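Local coordinates for sensor protein (Shewanella oneidensis, PDB 3LIC) that is a putative membrane-bound histidine kinase of a two-component system that probably senses an extracellular signal through its PDC-fold domain, at residues H31-N35 against N69-F73. Numbering follows the deposited sequence.
Sequences HAQAN and NPDFF
Asn-69 O accepts two hydrogen bonds, one from Phe-72 N at 3.1 Å and one from Arg-96 NH1, and the first of these closes a type I beta turn over residues 69-72. In this PDC fold the turn links helix 55-68 to strand 74-79 and presents Phe-72 to the long helix 2-46, where His-31, Ala-32 and Asn-35 receive its ring. Phe-72 O also accepts from Arg-96 NH1, so a single guanidinium nitrogen ties both ends of the turn. Phe-72 reaches the helix with CG anti to its own carbonyl carbon (chi1 -53°), and its CZ stands 3.6 Å above the centre of the imidazole of His-31. The two rings are inclined by 38° with centroids 4.8 Å apart, an oblique pairing that fits neither a stack nor an edge-to-face arrangement. On the histidine side, CG set opposite the backbone N (chi1 -180°) swings the imidazole out from the helix and under Phe-72 CZ. The side-chain amide of Asn-69 meets the edge of that imidazole, near its plane. With ND1 of His-31 4.8 Å from OD2 of Asp-71, the carboxylate is not in contact but may bias the ring electrostatically. Replacing His-31 with alanine would remove the whole imidazole and would probably leave Phe-72 CZ with a gap beneath it and the Asn-69 amide without its ring neighbour. Phe-72 also touches Val-165 and Leu-167 of strand 161-168, which places its ring between the helix and the six-stranded antiparallel sheet. On the helix backbone, Ala-32 CA lies 3.7 Å from Phe-72 CE1. One helical turn beyond His-31, Asn-35 meets the same ring at its edge, OD1 lying 3.6 Å from Phe-72 CE2.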
loop_
_atom_site.group_PDB
_atom_site.type_symbol
_atom_site.label_atom_id
_atom_site.label_comp_id
_atom_site.label_asym_id
_atom_site.label_seq_id
_atom_site.Cartn_x
_atom_site.Cartn_y
_atom_site.Cartn_z
ATOM N N HIS A 31 -7.087 -8.590 3.077
ATOM C CA HIS A 31 -6.371 -9.541 3.939
ATOM C C HIS A 31 -5.520 -8.780 5.008
ATOM O O HIS A 31 -5.513 -9.101 6.178
ATOM C CB HIS A 31 -5.497 -10.469 3.074
ATOM C CG HIS A 31 -4.739 -11.480 3.867
ATOM N ND1 HIS A 31 -3.533 -12.020 3.446
ATOM C CD2 HIS A 31 -4.992 -12.018 5.077
ATOM C CE1 HIS A 31 -3.080 -12.860 4.359
ATOM N NE2 HIS A 31 -3.958 -12.885 5.356
ATOM N N ALA A 32 -4.814 -7.747 4.583
ATOM C CA ALA A 32 -3.965 -6.941 5.482
ATOM C C ALA A 32 -4.827 -6.202 6.529
ATOM O O ALA A 32 -4.493 -6.165 7.707
ATOM C CB ALA A 32 -3.158 -5.920 4.653
ATOM N N GLN A 33 -5.947 -5.639 6.062
ATOM C CA GLN A 33 -6.926 -4.984 6.925
ATOM C C GLN A 33 -7.417 -5.911 8.004
ATOM O O GLN A 33 -7.272 -5.597 9.200
ATOM C CB GLN A 33 -8.072 -4.402 6.106
ATOM C CG GLN A 33 -7.554 -3.268 5.194
ATOM C CD GLN A 33 -8.543 -2.764 4.087
ATOM O OE1 GLN A 33 -9.722 -3.068 4.097
ATOM N NE2 GLN A 33 -8.025 -2.033 3.127
ATOM N N ALA A 34 -7.976 -7.039 7.585
ATOM C CA ALA A 34 -8.546 -8.040 8.484
ATOM C C ALA A 34 -7.606 -8.542 9.548
ATOM O O ALA A 34 -7.996 -8.678 10.721
ATOM C CB ALA A 34 -9.040 -9.229 7.695
ATOM N N ASN A 35 -6.378 -8.833 9.139
ATOM C CA ASN A 35 -5.336 -9.245 10.074
ATOM C C ASN A 35 -4.858 -8.204 11.082
ATOM O O ASN A 35 -4.625 -8.505 12.227
ATOM C CB ASN A 35 -4.151 -9.742 9.274
ATOM C CG ASN A 35 -4.271 -11.219 8.976
ATOM O OD1 ASN A 35 -3.340 -11.986 9.234
ATOM N ND2 ASN A 35 -5.439 -11.639 8.479
ATOM N N ASN A 69 2.273 -15.227 6.950
ATOM C CA ASN A 69 1.587 -14.495 5.882
ATOM C C ASN A 69 2.558 -13.969 4.874
ATOM O O ASN A 69 3.069 -12.868 5.035
ATOM C CB ASN A 69 0.741 -13.359 6.455
ATOM C CG ASN A 69 -0.322 -13.874 7.398
ATOM O OD1 ASN A 69 -0.165 -13.890 8.619
ATOM N ND2 ASN A 69 -1.385 -14.329 6.840
ATOM N N PRO A 70 2.838 -14.761 3.832
ATOM C CA PRO A 70 3.909 -14.438 2.851
ATOM C C PRO A 70 3.744 -13.065 2.194
ATOM O O PRO A 70 4.755 -12.455 1.821
ATOM C CB PRO A 70 3.749 -15.520 1.766
ATOM C CG PRO A 70 3.184 -16.781 2.584
ATOM C CD PRO A 70 2.219 -16.096 3.609
ATOM N N ASP A 71 2.502 -12.583 2.002
ATOM C CA ASP A 71 2.299 -11.270 1.341
ATOM C C ASP A 71 2.670 -10.070 2.170
ATOM O O ASP A 71 2.842 -9.000 1.560
ATOM C CB ASP A 71 0.861 -11.066 0.897
ATOM C CG ASP A 71 0.518 -11.925 -0.298
ATOM O OD1 ASP A 71 1.351 -11.987 -1.251
ATOM O OD2 ASP A 71 -0.570 -12.534 -0.282
ATOM N N PHE A 72 2.765 -10.210 3.517
ATOM C CA PHE A 72 3.082 -9.044 4.389
ATOM C C PHE A 72 4.583 -8.802 4.435
ATOM O O PHE A 72 5.355 -9.711 4.505
ATOM C CB PHE A 72 2.525 -9.167 5.820
ATOM C CG PHE A 72 1.010 -9.471 5.902
ATOM C CD1 PHE A 72 0.151 -9.151 4.868
ATOM C CD2 PHE A 72 0.466 -9.982 7.060
ATOM C CE1 PHE A 72 -1.210 -9.367 4.957
ATOM C CE2 PHE A 72 -0.913 -10.229 7.178
ATOM C CZ PHE A 72 -1.752 -9.939 6.072
ATOM N N PHE A 73 5.005 -7.552 4.355
ATOM C CA PHE A 73 6.404 -7.248 4.457
ATOM C C PHE A 73 6.831 -7.159 5.931
ATOM O O PHE A 73 7.900 -7.649 6.334
ATOM C CB PHE A 73 6.682 -5.899 3.788
ATOM C CG PHE A 73 8.101 -5.490 3.920
ATOM C CD1 PHE A 73 9.094 -6.130 3.130
ATOM C CD2 PHE A 73 8.490 -4.515 4.868
ATOM C CE1 PHE A 73 10.428 -5.800 3.278
ATOM C CE2 PHE A 73 9.843 -4.192 5.038
ATOM C CZ PHE A 73 10.813 -4.862 4.232
#